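Local coordinates for single-stranded DNA-binding protein (Enterobacter phage Enc34, PDB 5ODK) that binds single-stranded DNA through an OB fold and probably serves in the replication of the phage genome, at residues 26-31 / 143-148; 76-81 / 153-158; 83-88 / 160-165; 137-142 / 167-172. All blocks are in the same frame, centred on the assembly; numbering follows the deposited sequence.

The four contacts illustrate how chemistry follows position in a beta-barrel fold. Interaction 1 and interaction 4 are buried and touch each other; interaction 1 is a backbone ladder between two strands, with an arginine laid over an indole, whereas interaction 4 lays the end of helix 132-138 and the residues after it against strand 159-173. Interactions 2 and 3 adjoin each other beyond the chain's centre, where the loop after helix 61-76 meets strands 144-156 and 159-173. Interaction 2 is a surface contact made by polar side chains, while interaction 3, partly buried, mixes aliphatic packing with water bridges. Strand 144-156 thus serves interactions 1 and 2, and strand 159-173 serves 3 and 4.

Interaction 1. Residues 26-31 / 143-148; sequences SNVRCS and CWVSSV
Arg29 lays its aliphatic chain over one face of the Trp144 indole. Its CB stands 3.8 Å from the centroid of the six-membered ring, 3° off the ring normal, a CH-pi contact almost exactly over the centre of that ring. With CG anti to the backbone N (chi1 -158°) and the chain extended as far as NE, CG and CD continue across the ring toward the five-membered half, and the guanidinium ends with its plane only 8° from that of the indole. The polar ends are held from outside: Arg29 NE binds Gly142 O, and Trp144 NE1 binds Asp175. At the indole's edge lies the backbone of Asn27, its O 3.6 Å from Trp144 CZ3.

Arg29 and Trp144 form a non-hydrogen-bonded pair between antiparallel strands of the OB fold, where Asn27 and Val28 both face Val145 in a G1 beta bulge. The bulge lies where the chain turns a corner, so that strands 23-26 and 28-34 can each pair with strand 144-156. Two backbone hydrogen bonds join Val28 and Val145, with Val145 N 2.8 Å from Val28 O, and Cys30 N reaches Cys143 O at 2.8 Å.

On the sheet face away from the indole, Val28 and Val145 bring their CG2 methyls within 3.8 Å of each other. The thiols of Cys30 and Cys143 lie alongside, SG to SG 3.9 Å, in van der Waals contact and not in a disulfide. At the corner, Ser146 OG accepts from Asn27 N at 3.1 Å, while the side-chain amide of Asn27 bonds instead to Asn14 and Arg172.

Interaction 2. Residues 76-81 / 153-158; sequences KNHKTG and SQENKY
Glu155 OE1 is gripped by two donors from the loop opposite, Thr80 OG1 at 2.7 Å and His78 NE2 at 2.9 Å. The two use different parts of the oxygen. The threonine hydroxyl comes to the syn lone pair, on the side of the other carboxylate oxygen, whereas the imidazole N-H approaches on the anti side, 32° out of the carboxylate plane. From the histidine's standpoint the bond is nearly coplanar, OE1 lying close to the ring plane, although ring and carboxylate planes are themselves 57° apart.

The other nitrogen of the same ring, His78 ND1, meets Ser153 OG at 2.7 Å, also at the ring's edge; either atom could supply the proton. Imidazole edge contacts thus bridge two residues of strand 144-156 whose side chains point to the same side, Ser153 and Glu155, with Gln154 between them directed away. His78 reaches them because its CG stands anti to the backbone N (chi1 178°), and Glu155, likewise extended, brings its carboxylate out to the loop.

On the loop side a type I beta turn from His78 to Gly81, closed by Gly81 N bonding to His78 O at 3.0 Å, sets His78 and Thr80 where both can reach one carboxylate oxygen. Leu83, farther along the loop, packs on His78, Ser153 and Glu155 alike.

With both ring nitrogens engaged, the rotation of the imidazole is fixed from two ends, and the neighbouring carboxylate would be expected to stabilise a protonated histidine, although the serine bond is compatible with either charge state.

Interaction 3. Residues 83-88 / 160-165; sequences LKVAPS and KRINAN
Lys160 begins the contact by running its extended side chain past Leu83, the two crossing obliquely with Lys160 CD 3.8 Å from Leu83 CD1. The same methylene lies 3.5 Å from Lys84 O, so the aliphatic part of the lysine is lodged against both a leucine methyl and a backbone carbonyl. Its ammonium end meets the loop through water: one molecule accepts from Lys160 NZ at 3.0 Å and from Lys84 N. A second water donates to Lys160 O at 2.8 Å and accepts from Ala86 N. Two loop amides on either side of Val85 are therefore satisfied through solvent, with no direct hydrogen bond between the segments.

At Arg161 the backbone alone takes part, its CA 3.8 Å from Val85 CG1. That methyl stands anti to the backbone N of its own residue (chi1 -180°), which directs it to the strand's main chain, 3.5 Å from Lys160 O. Ile162 then meets the other branch: Val85 CG2 touches Ile162 CG1 at 3.9 Å and is about as close to CD1, the two side chains crossing at a slant.

Beyond Ile162 the strand no longer touches residues 83-88, though Ile162 bonds through its backbone to Met89 farther along the loop. Ile162 also packs on Thr74 and Lys75 of helix 61-76 and on Ser153 of strand 144-156; the loop following the helix is thus laid along the start of strand 159-173, beside its antiparallel hairpin partner.

Interaction 4. Residues 137-142 / 167-172; sequences EEIYGG and LSVLKR
Lys171 NZ donates to Glu138 O at 2.8 Å, approaching in the carbonyl plane with a C=O...donor angle of 148°. The carbonyl belongs to the last residue of helix 132-138, so the ammonium group lies at the C-terminal end of the helix, where the helix dipole would probably favour a positive charge. A salt bridge to Asp174 gives the same nitrogen a second strong partner.

The carboxylate of Glu138 stays at one remove from this charge. Its OE2 is 4.2 Å from Lys171 NZ, too far for a salt bridge, and a water joins them, donating to OE2 at 2.8 Å and accepting from NZ at 2.7 Å. OE2 also accepts from Met124 N. A bend at chi2 (81°) brings the Glu138 carboxylate across the lysine chain, OE2 meeting Lys171 CD at 3.4 Å.

The apolar contacts centre on Ile139. Ile139 CD1 touches Val169 CG1 at 3.9 Å, and Ile139 CG1 packs on Lys171 CB as the two chains slide past each other in opposite directions. Tyr140 lies obliquely to the ammonium group, its hydroxyl bound to Asp174, the acid that also holds Lys171.

Val169 and Lys171 point from the same side of strand 159-173 toward the chain leaving the helix, and Ile139 also reaches Val145 and Val121: a helix end folded against a strand of the OB-fold sheet, with a buried lysine joining the helix terminus to Asp174 just past that strand.

Interaction 1. Residues 26-31 / 143-148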
loop_
_atom_site.group_PDB
_atom_site.type_symbol
_atom_site.label_atom_id
_atom_site.label_comp_id
_atom_site.label_asym_id
_atom_site.label_seq_id
_atom_site.Cartn_x
_atom_site.Cartn_y
_atom_site.Cartn_z
ATOM N N SER A 26 -4.082 4.057 -6.818
ATOM C CA SER A 26 -4.661 5.395 -6.764
ATOM C C SER A 26 -6.066 5.357 -6.229
ATOM O O SER A 26 -6.831 4.430 -6.547
ATOM C CB SER A 26 -4.619 6.066 -8.117
ATOM O OG SER A 26 -3.294 6.086 -8.632
ATOM N N ASN A 27 -6.431 6.373 -5.446
ATOM C CA ASN A 27 -7.806 6.542 -4.989
ATOM C C ASN A 27 -8.290 5.349 -4.175
ATOM O O ASN A 27 -9.228 4.624 -4.540
ATOM C CB ASN A 27 -8.687 6.865 -6.187
ATOM C CG ASN A 27 -8.164 8.043 -6.971
ATOM O OD1 ASN A 27 -7.929 9.124 -6.372
ATOM N ND2 ASN A 27 -7.906 7.849 -8.270
ATOM N N VAL A 28 -7.617 5.182 -3.051
ATOM C CA VAL A 28 -7.903 4.121 -2.075
ATOM C C VAL A 28 -8.134 4.781 -0.721
ATOM O O VAL A 28 -7.642 5.900 -0.486
ATOM C CB VAL A 28 -6.790 3.076 -2.025
ATOM C CG1 VAL A 28 -6.668 2.400 -3.380
ATOM C CG2 VAL A 28 -5.464 3.684 -1.586
ATOM N N ARG A 29 -8.866 4.112 0.163
ATOM C CA ARG A 29 -9.138 4.711 1.460
ATOM C C ARG A 29 -8.121 4.203 2.458
ATOM O O ARG A 29 -7.827 3.029 2.526
ATOM C CB ARG A 29 -10.576 4.400 1.905
ATOM C CG ARG A 29 -11.165 5.334 2.932
ATOM C CD ARG A 29 -12.666 5.126 3.064
ATOM N NE ARG A 29 -13.196 6.053 4.030
ATOM C CZ ARG A 29 -14.405 5.993 4.526
ATOM N NH1 ARG A 29 -15.253 5.045 4.145
ATOM N NH2 ARG A 29 -14.767 6.878 5.429
ATOM N N CYS A 30 -7.561 5.089 3.256
ATOM C CA CYS A 30 -6.582 4.609 4.185
ATOM C C CYS A 30 -7.142 4.310 5.560
ATOM O O CYS A 30 -8.186 4.816 5.979
ATOM C CB CYS A 30 -5.388 5.517 4.311
ATOM S SG CYS A 30 -5.600 6.877 5.394
ATOM N N SER A 31 -6.380 3.481 6.258
ATOM C CA SER A 31 -6.718 3.004 7.572
ATOM C C SER A 31 -5.399 2.846 8.361
ATOM O O SER A 31 -4.353 2.539 7.804
ATOM C CB SER A 31 -7.431 1.679 7.335
ATOM O OG SER A 31 -7.717 1.037 8.518
ATOM N N CYS A 143 -9.579 8.952 5.293
ATOM C CA CYS A 143 -9.354 9.759 4.114
ATOM C C CYS A 143 -8.947 8.904 2.915
ATOM O O CYS A 143 -8.594 7.731 3.082
ATOM C CB CYS A 143 -8.397 10.934 4.359
ATOM S SG CYS A 143 -6.660 10.479 4.315
ATOM N N TRP A 144 -8.974 9.508 1.731
ATOM C CA TRP A 144 -8.547 8.831 0.502
ATOM C C TRP A 144 -7.184 9.328 0.095
ATOM O O TRP A 144 -6.863 10.525 0.212
ATOM C CB TRP A 144 -9.549 9.084 -0.612
ATOM C CG TRP A 144 -10.887 8.485 -0.300
ATOM C CD1 TRP A 144 -11.836 8.970 0.543
ATOM C CD2 TRP A 144 -11.433 7.255 -0.827
ATOM N NE1 TRP A 144 -12.912 8.129 0.602
ATOM C CE2 TRP A 144 -12.677 7.051 -0.213
ATOM C CE3 TRP A 144 -10.955 6.296 -1.722
ATOM C CZ2 TRP A 144 -13.486 5.936 -0.493
ATOM C CZ3 TRP A 144 -11.735 5.174 -1.992
ATOM C CH2 TRP A 144 -12.992 5.008 -1.378
ATOM N N VAL A 145 -6.379 8.412 -0.415
ATOM C CA VAL A 145 -4.989 8.616 -0.794
ATOM C C VAL A 145 -4.669 7.905 -2.089
ATOM O O VAL A 145 -5.452 7.076 -2.572
ATOM C CB VAL A 145 -4.019 8.104 0.316
ATOM C CG1 VAL A 145 -4.314 8.814 1.633
ATOM C CG2 VAL A 145 -4.083 6.595 0.487
ATOM N N SER A 146 -3.495 8.184 -2.619
ATOM C CA SER A 146 -2.830 7.346 -3.595
ATOM C C SER A 146 -1.481 6.999 -3.036
ATOM O O SER A 146 -0.879 7.791 -2.319
ATOM C CB SER A 146 -2.710 8.038 -4.946
ATOM O OG SER A 146 -3.991 8.305 -5.435
ATOM N N SER A 147 -0.979 5.813 -3.302
ATOM C CA SER A 147 0.245 5.358 -2.647
ATOM C C SER A 147 1.106 4.562 -3.590
ATOM O O SER A 147 0.571 3.772 -4.404
ATOM C CB SER A 147 -0.125 4.529 -1.421
ATOM O OG SER A 147 0.984 3.986 -0.734
ATOM N N VAL A 148 2.410 4.712 -3.479
ATOM C CA VAL A 148 3.378 3.877 -4.180
ATOM C C VAL A 148 3.977 2.880 -3.210
ATOM O O VAL A 148 4.473 3.249 -2.128
ATOM C CB VAL A 148 4.473 4.694 -4.898
ATOM C CG1 VAL A 148 5.442 3.761 -5.597
ATOM C CG2 VAL A 148 3.861 5.654 -5.889
#

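Interaction 2. Residues 76-81 / 153-158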
loop_
_atom_site.group_PDB
_atom_site.type_symbol
_atom_site.label_atom_id
_atom_site.label_comp_id
_atom_site.label_asym_id
_atom_site.label_seq_id
_atom_site.Cartn_x
_atom_site.Cartn_y
_atom_site.Cartn_z
ATOM N N LYS A 76 9.318 -15.454 -7.403
ATOM C CA LYS A 76 10.273 -16.095 -8.304
ATOM C C LYS A 76 11.712 -15.655 -8.025
ATOM O O LYS A 76 12.657 -16.439 -8.182
ATOM C CB LYS A 76 9.878 -15.776 -9.754
ATOM C CG LYS A 76 10.708 -16.483 -10.806
ATOM C CD LYS A 76 10.178 -16.174 -12.196
ATOM C CE LYS A 76 11.019 -16.793 -13.288
ATOM N NZ LYS A 76 10.332 -16.674 -14.602
ATOM N N ASN A 77 11.853 -14.387 -7.614
ATOM C CA ASN A 77 13.180 -13.773 -7.485
ATOM C C ASN A 77 13.698 -13.671 -6.064
ATOM O O ASN A 77 14.658 -12.936 -5.794
ATOM C CB ASN A 77 13.162 -12.454 -8.233
ATOM C CG ASN A 77 13.102 -12.685 -9.759
ATOM O OD1 ASN A 77 13.876 -13.466 -10.283
ATOM N ND2 ASN A 77 12.138 -12.087 -10.431
ATOM N N HIS A 78 13.093 -14.435 -5.160
ATOM C CA HIS A 78 13.559 -14.460 -3.794
ATOM C C HIS A 78 15.011 -14.928 -3.665
ATOM O O HIS A 78 15.484 -15.776 -4.415
ATOM C CB HIS A 78 12.618 -15.301 -2.959
ATOM C CG HIS A 78 13.022 -15.439 -1.538
ATOM N ND1 HIS A 78 13.038 -14.374 -0.655
ATOM C CD2 HIS A 78 13.426 -16.524 -0.836
ATOM C CE1 HIS A 78 13.425 -14.816 0.530
ATOM N NE2 HIS A 78 13.677 -16.116 0.448
ATOM N N LYS A 79 15.731 -14.384 -2.682
ATOM C CA LYS A 79 17.166 -14.611 -2.613
ATOM C C LYS A 79 17.636 -16.023 -2.314
ATOM O O LYS A 79 18.810 -16.332 -2.564
ATOM C CB LYS A 79 17.824 -13.603 -1.681
ATOM C CG LYS A 79 17.395 -13.731 -0.242
ATOM C CD LYS A 79 18.103 -12.670 0.590
ATOM C CE LYS A 79 17.514 -12.547 1.965
ATOM N NZ LYS A 79 18.347 -11.650 2.790
ATOM N N THR A 80 16.764 -16.876 -1.769
ATOM C CA THR A 80 17.138 -18.295 -1.602
ATOM C C THR A 80 16.587 -19.201 -2.698
ATOM O O THR A 80 16.663 -20.436 -2.582
ATOM C CB THR A 80 16.725 -18.840 -0.245
ATOM O OG1 THR A 80 15.308 -18.913 -0.201
ATOM C CG2 THR A 80 17.263 -17.968 0.892
ATOM N N GLY A 81 16.127 -18.597 -3.794
ATOM C CA GLY A 81 15.426 -19.279 -4.885
ATOM C C GLY A 81 13.945 -19.075 -4.745
ATOM O O GLY A 81 13.453 -18.461 -3.769
ATOM N N SER A 153 10.124 -10.043 -0.641
ATOM C CA SER A 153 9.935 -11.377 -0.120
ATOM C C SER A 153 10.693 -11.564 1.184
ATOM O O SER A 153 11.806 -11.057 1.362
ATOM C CB SER A 153 10.351 -12.420 -1.159
ATOM O OG SER A 153 11.669 -12.191 -1.593
ATOM N N GLN A 154 10.087 -12.331 2.079
ATOM C CA GLN A 154 10.664 -12.604 3.382
ATOM C C GLN A 154 10.572 -14.075 3.734
ATOM O O GLN A 154 9.535 -14.679 3.551
ATOM C CB GLN A 154 9.990 -11.728 4.423
ATOM C CG GLN A 154 10.642 -11.762 5.799
ATOM C CD GLN A 154 9.963 -10.788 6.724
ATOM O OE1 GLN A 154 8.723 -10.753 6.782
ATOM N NE2 GLN A 154 10.756 -10.011 7.464
ATOM N N GLU A 155 11.663 -14.609 4.251
ATOM C CA GLU A 155 11.713 -15.984 4.694
ATOM C C GLU A 155 12.563 -16.035 5.953
ATOM O O GLU A 155 13.773 -15.773 5.915
ATOM C CB GLU A 155 12.335 -16.833 3.596
ATOM C CG GLU A 155 12.498 -18.311 3.917
ATOM C CD GLU A 155 13.267 -19.074 2.864
ATOM O OE1 GLU A 155 14.017 -18.448 2.079
ATOM O OE2 GLU A 155 13.135 -20.308 2.831
ATOM N N ASN A 156 11.913 -16.302 7.080
ATOM C CA ASN A 156 12.598 -16.405 8.360
ATOM C C ASN A 156 11.828 -17.337 9.275
ATOM O O ASN A 156 10.855 -17.956 8.857
ATOM C CB ASN A 156 12.856 -15.010 8.961
ATOM C CG ASN A 156 11.579 -14.238 9.285
ATOM O OD1 ASN A 156 10.536 -14.816 9.573
ATOM N ND2 ASN A 156 11.654 -12.908 9.190
ATOM N N LYS A 157 12.253 -17.431 10.526
ATOM C CA LYS A 157 11.613 -18.361 11.443
ATOM C C LYS A 157 10.128 -18.047 11.712
ATOM O O LYS A 157 9.398 -18.902 12.178
ATOM C CB LYS A 157 12.398 -18.439 12.753
ATOM C CG LYS A 157 12.390 -17.190 13.602
ATOM C CD LYS A 157 13.354 -17.366 14.764
ATOM C CE LYS A 157 13.252 -16.221 15.741
ATOM N NZ LYS A 157 14.333 -16.293 16.761
ATOM N N TYR A 158 9.694 -16.821 11.433
ATOM C CA TYR A 158 8.304 -16.460 11.626
ATOM C C TYR A 158 7.425 -16.765 10.434
ATOM O O TYR A 158 6.223 -16.584 10.518
ATOM C CB TYR A 158 8.179 -14.978 11.992
ATOM C CG TYR A 158 8.967 -14.609 13.211
ATOM C CD1 TYR A 158 8.453 -14.824 14.470
ATOM C CD2 TYR A 158 10.236 -14.056 13.104
ATOM C CE1 TYR A 158 9.187 -14.494 15.606
ATOM C CE2 TYR A 158 10.977 -13.736 14.222
ATOM C CZ TYR A 158 10.452 -13.957 15.468
ATOM O OH TYR A 158 11.188 -13.624 16.579
#

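Interaction 3. Residues 83-88 / 160-165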
loop_
_atom_site.group_PDB
_atom_site.type_symbol
_atom_site.label_atom_id
_atom_site.label_comp_id
_atom_site.label_asym_id
_atom_site.label_seq_id
_atom_site.Cartn_x
_atom_site.Cartn_y
_atom_site.Cartn_z
ATOM N N LEU A 83 10.304 -18.775 -3.899
ATOM C CA LEU A 83 9.693 -18.892 -2.590
ATOM C C LEU A 83 8.210 -19.233 -2.758
ATOM O O LEU A 83 7.511 -18.603 -3.553
ATOM C CB LEU A 83 9.797 -17.569 -1.856
ATOM C CG LEU A 83 9.387 -17.531 -0.385
ATOM C CD1 LEU A 83 10.329 -18.383 0.453
ATOM C CD2 LEU A 83 9.388 -16.120 0.107
ATOM N N LYS A 84 7.723 -20.205 -2.000
ATOM C CA LYS A 84 6.299 -20.512 -1.980
ATOM C C LYS A 84 5.667 -19.763 -0.800
ATOM O O LYS A 84 6.161 -19.858 0.318
ATOM C CB LYS A 84 6.067 -22.019 -1.845
ATOM C CG LYS A 84 6.695 -22.892 -2.925
ATOM C CD LYS A 84 6.379 -24.386 -2.748
ATOM C CE LYS A 84 6.856 -25.211 -3.920
ATOM N NZ LYS A 84 6.292 -26.592 -3.844
ATOM N N VAL A 85 4.581 -19.034 -1.059
ATOM C CA VAL A 85 3.893 -18.266 -0.023
ATOM C C VAL A 85 2.391 -18.504 -0.107
ATOM O O VAL A 85 1.800 -18.379 -1.181
ATOM C CB VAL A 85 4.213 -16.748 -0.168
ATOM C CG1 VAL A 85 3.519 -15.939 0.893
ATOM C CG2 VAL A 85 5.716 -16.515 -0.108
ATOM N N ALA A 86 1.783 -18.815 1.036
ATOM C CA ALA A 86 0.344 -19.058 1.097
ATOM C C ALA A 86 -0.382 -17.722 0.988
ATOM O O ALA A 86 0.158 -16.691 1.400
ATOM C CB ALA A 86 -0.024 -19.744 2.394
ATOM N N PRO A 87 -1.611 -17.718 0.449
ATOM C CA PRO A 87 -2.358 -16.441 0.391
ATOM C C PRO A 87 -2.494 -15.689 1.717
ATOM O O PRO A 87 -2.508 -14.447 1.743
ATOM C CB PRO A 87 -3.741 -16.880 -0.117
ATOM C CG PRO A 87 -3.454 -18.103 -0.936
ATOM C CD PRO A 87 -2.366 -18.818 -0.190
ATOM N N SER A 88 -2.548 -16.400 2.833
ATOM C CA SER A 88 -2.645 -15.734 4.141
ATOM C C SER A 88 -1.426 -14.925 4.535
ATOM O O SER A 88 -1.494 -14.164 5.482
ATOM C CB SER A 88 -2.915 -16.741 5.254
ATOM O OG SER A 88 -1.808 -17.610 5.404
ATOM N N LYS A 160 7.088 -17.401 5.793
ATOM C CA LYS A 160 7.374 -17.018 4.435
ATOM C C LYS A 160 6.274 -16.077 3.960
ATOM O O LYS A 160 5.100 -16.420 4.030
ATOM C CB LYS A 160 7.397 -18.238 3.532
ATOM C CG LYS A 160 8.510 -19.225 3.839
ATOM C CD LYS A 160 8.417 -20.503 2.979
ATOM C CE LYS A 160 9.498 -21.542 3.227
ATOM N NZ LYS A 160 9.159 -22.794 2.478
ATOM N N ARG A 161 6.658 -14.871 3.528
ATOM C CA ARG A 161 5.688 -13.808 3.247
ATOM C C ARG A 161 6.070 -13.067 1.985
ATOM O O ARG A 161 7.269 -12.987 1.624
ATOM C CB ARG A 161 5.602 -12.780 4.405
ATOM C CG ARG A 161 5.089 -13.313 5.746
ATOM C CD ARG A 161 5.046 -12.203 6.815
ATOM N NE ARG A 161 4.264 -12.536 8.037
ATOM C CZ ARG A 161 4.715 -13.191 9.118
ATOM N NH1 ARG A 161 5.969 -13.618 9.217
ATOM N NH2 ARG A 161 3.891 -13.430 10.134
ATOM N N ILE A 162 5.064 -12.463 1.344
ATOM C CA ILE A 162 5.325 -11.384 0.398
ATOM C C ILE A 162 4.732 -10.128 1.045
ATOM O O ILE A 162 3.534 -10.036 1.282
ATOM C CB ILE A 162 4.725 -11.590 -1.004
ATOM C CG1 ILE A 162 5.200 -12.939 -1.623
ATOM C CG2 ILE A 162 5.080 -10.425 -1.911
ATOM C CD1 ILE A 162 6.695 -13.052 -1.844
ATOM N N ASN A 163 5.615 -9.185 1.334
ATOM C CA ASN A 163 5.297 -7.937 2.003
ATOM C C ASN A 163 5.312 -6.817 0.986
ATOM O O ASN A 163 5.749 -6.987 -0.159
ATOM C CB ASN A 163 6.355 -7.674 3.078
ATOM C CG ASN A 163 6.374 -8.693 4.157
ATOM O OD1 ASN A 163 5.331 -9.181 4.569
ATOM N ND2 ASN A 163 7.586 -9.090 4.556
ATOM N N ALA A 164 4.879 -5.621 1.411
ATOM C CA ALA A 164 4.916 -4.432 0.562
ATOM C C ALA A 164 5.651 -3.290 1.293
ATOM O O ALA A 164 5.271 -2.925 2.418
ATOM C CB ALA A 164 3.527 -3.979 0.186
ATOM N N ASN A 165 6.675 -2.768 0.655
ATOM C CA ASN A 165 7.304 -1.526 1.099
ATOM C C ASN A 165 6.369 -0.371 0.797
ATOM O O ASN A 165 5.797 -0.277 -0.276
ATOM C CB ASN A 165 8.629 -1.280 0.376
ATOM C CG ASN A 165 9.774 -2.071 0.946
ATOM O OD1 ASN A 165 9.900 -2.139 2.163
ATOM N ND2 ASN A 165 10.590 -2.673 0.071
HETATM O O HOH W 1 9.388 -22.047 -0.465
HETATM O O HOH W 2 3.516 -18.712 3.469
#

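Interaction 4. Residues 137-142 / 167-172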
loop_
_atom_site.group_PDB
_atom_site.type_symbol
_atom_site.label_atom_id
_atom_site.label_comp_id
_atom_site.label_asym_id
_atom_site.label_seq_id
_atom_site.Cartn_x
_atom_site.Cartn_y
_atom_site.Cartn_z
ATOM N N GLU A 137 -2.326 14.900 11.154
ATOM C CA GLU A 137 -3.568 15.618 10.900
ATOM C C GLU A 137 -4.041 15.500 9.450
ATOM O O GLU A 137 -5.254 15.408 9.183
ATOM C CB GLU A 137 -3.386 17.122 11.150
ATOM C CG GLU A 137 -3.365 17.571 12.569
ATOM C CD GLU A 137 -3.408 19.081 12.713
ATOM O OE1 GLU A 137 -3.151 19.839 11.737
ATOM O OE2 GLU A 137 -3.690 19.500 13.838
ATOM N N GLU A 138 -3.087 15.574 8.517
ATOM C CA GLU A 138 -3.407 15.616 7.081
ATOM C C GLU A 138 -3.992 14.281 6.623
ATOM O O GLU A 138 -4.980 14.238 5.890
ATOM C CB GLU A 138 -2.139 15.906 6.247
ATOM C CG GLU A 138 -2.273 15.955 4.710
ATOM C CD GLU A 138 -2.795 17.269 4.196
ATOM O OE1 GLU A 138 -2.739 18.270 4.958
ATOM O OE2 GLU A 138 -3.242 17.293 3.032
ATOM N N ILE A 139 -3.325 13.202 6.994
ATOM C CA ILE A 139 -3.691 11.854 6.496
ATOM C C ILE A 139 -4.180 11.020 7.688
ATOM O O ILE A 139 -3.423 10.375 8.404
ATOM C CB ILE A 139 -2.540 11.233 5.675
ATOM C CG1 ILE A 139 -2.284 12.115 4.441
ATOM C CG2 ILE A 139 -2.892 9.804 5.268
ATOM C CD1 ILE A 139 -1.065 11.746 3.654
ATOM N N TYR A 140 -5.485 11.044 7.883
ATOM C CA TYR A 140 -6.136 10.353 8.976
ATOM C C TYR A 140 -6.827 9.112 8.419
ATOM O O TYR A 140 -7.242 9.103 7.260
ATOM C CB TYR A 140 -7.127 11.302 9.689
ATOM C CG TYR A 140 -8.102 11.952 8.740
ATOM C CD1 TYR A 140 -7.801 13.141 8.097
ATOM C CD2 TYR A 140 -9.300 11.335 8.417
ATOM C CE1 TYR A 140 -8.639 13.686 7.153
ATOM C CE2 TYR A 140 -10.161 11.879 7.479
ATOM C CZ TYR A 140 -9.827 13.056 6.847
ATOM O OH TYR A 140 -10.652 13.588 5.913
ATOM N N GLY A 141 -7.058 8.123 9.276
ATOM C CA GLY A 141 -7.773 6.928 8.854
ATOM C C GLY A 141 -9.159 7.327 8.397
ATOM O O GLY A 141 -9.893 8.007 9.132
ATOM N N GLY A 142 -9.523 6.911 7.185
ATOM C CA GLY A 142 -10.790 7.273 6.590
ATOM C C GLY A 142 -10.679 8.208 5.403
ATOM O O GLY A 142 -11.607 8.298 4.616
ATOM N N LEU A 167 6.298 3.455 0.084
ATOM C CA LEU A 167 7.285 4.414 -0.433
ATOM C C LEU A 167 6.750 5.829 -0.569
ATOM O O LEU A 167 7.533 6.784 -0.400
ATOM C CB LEU A 167 7.883 3.906 -1.730
ATOM C CG LEU A 167 8.584 2.582 -1.440
ATOM C CD1 LEU A 167 8.603 1.635 -2.579
ATOM C CD2 LEU A 167 9.883 2.705 -0.751
ATOM N N SER A 168 5.461 6.001 -0.795
ATOM C CA SER A 168 4.859 7.334 -0.816
ATOM C C SER A 168 3.391 7.246 -0.509
ATOM O O SER A 168 2.739 6.237 -0.829
ATOM C CB SER A 168 5.119 7.995 -2.136
ATOM O OG SER A 168 4.383 7.460 -3.173
ATOM N N VAL A 169 2.833 8.307 0.078
ATOM C CA VAL A 169 1.408 8.471 0.289
ATOM C C VAL A 169 1.054 9.898 -0.084
ATOM O O VAL A 169 1.691 10.824 0.423
ATOM C CB VAL A 169 0.988 8.195 1.723
ATOM C CG1 VAL A 169 -0.513 8.337 1.889
ATOM C CG2 VAL A 169 1.435 6.799 2.145
ATOM N N LEU A 170 0.053 10.074 -0.922
ATOM C CA LEU A 170 -0.465 11.358 -1.410
ATOM C C LEU A 170 -1.912 11.488 -0.973
ATOM O O LEU A 170 -2.734 10.648 -1.312
ATOM C CB LEU A 170 -0.402 11.415 -2.938
ATOM C CG LEU A 170 -1.186 12.513 -3.662
ATOM C CD1 LEU A 170 -0.684 13.901 -3.313
ATOM C CD2 LEU A 170 -1.212 12.306 -5.168
ATOM N N LYS A 171 -2.237 12.561 -0.243
ATOM C CA LYS A 171 -3.610 12.819 0.110
ATOM C C LYS A 171 -4.416 13.189 -1.138
ATOM O O LYS A 171 -3.977 14.009 -1.931
ATOM C CB LYS A 171 -3.719 13.928 1.136
ATOM C CG LYS A 171 -5.156 14.126 1.556
ATOM C CD LYS A 171 -5.359 14.585 2.889
ATOM C CE LYS A 171 -6.832 14.637 3.245
ATOM N NZ LYS A 171 -6.860 15.639 4.308
ATOM N N ARG A 172 -5.580 12.558 -1.292
ATOM C CA ARG A 172 -6.473 12.799 -2.407
ATOM C C ARG A 172 -7.794 13.447 -2.043
ATOM O O ARG A 172 -8.240 14.334 -2.771
ATOM C CB ARG A 172 -6.752 11.485 -3.136
ATOM C CG ARG A 172 -5.567 10.904 -3.873
ATOM C CD ARG A 172 -5.196 11.663 -5.117
ATOM N NE ARG A 172 -6.211 11.435 -6.138
ATOM C CZ ARG A 172 -6.387 12.164 -7.221
ATOM N NH1 ARG A 172 -5.616 13.226 -7.470
ATOM N NH2 ARG A 172 -7.355 11.813 -8.047
HETATM O O HOH W 3 -5.974 17.919 3.083
#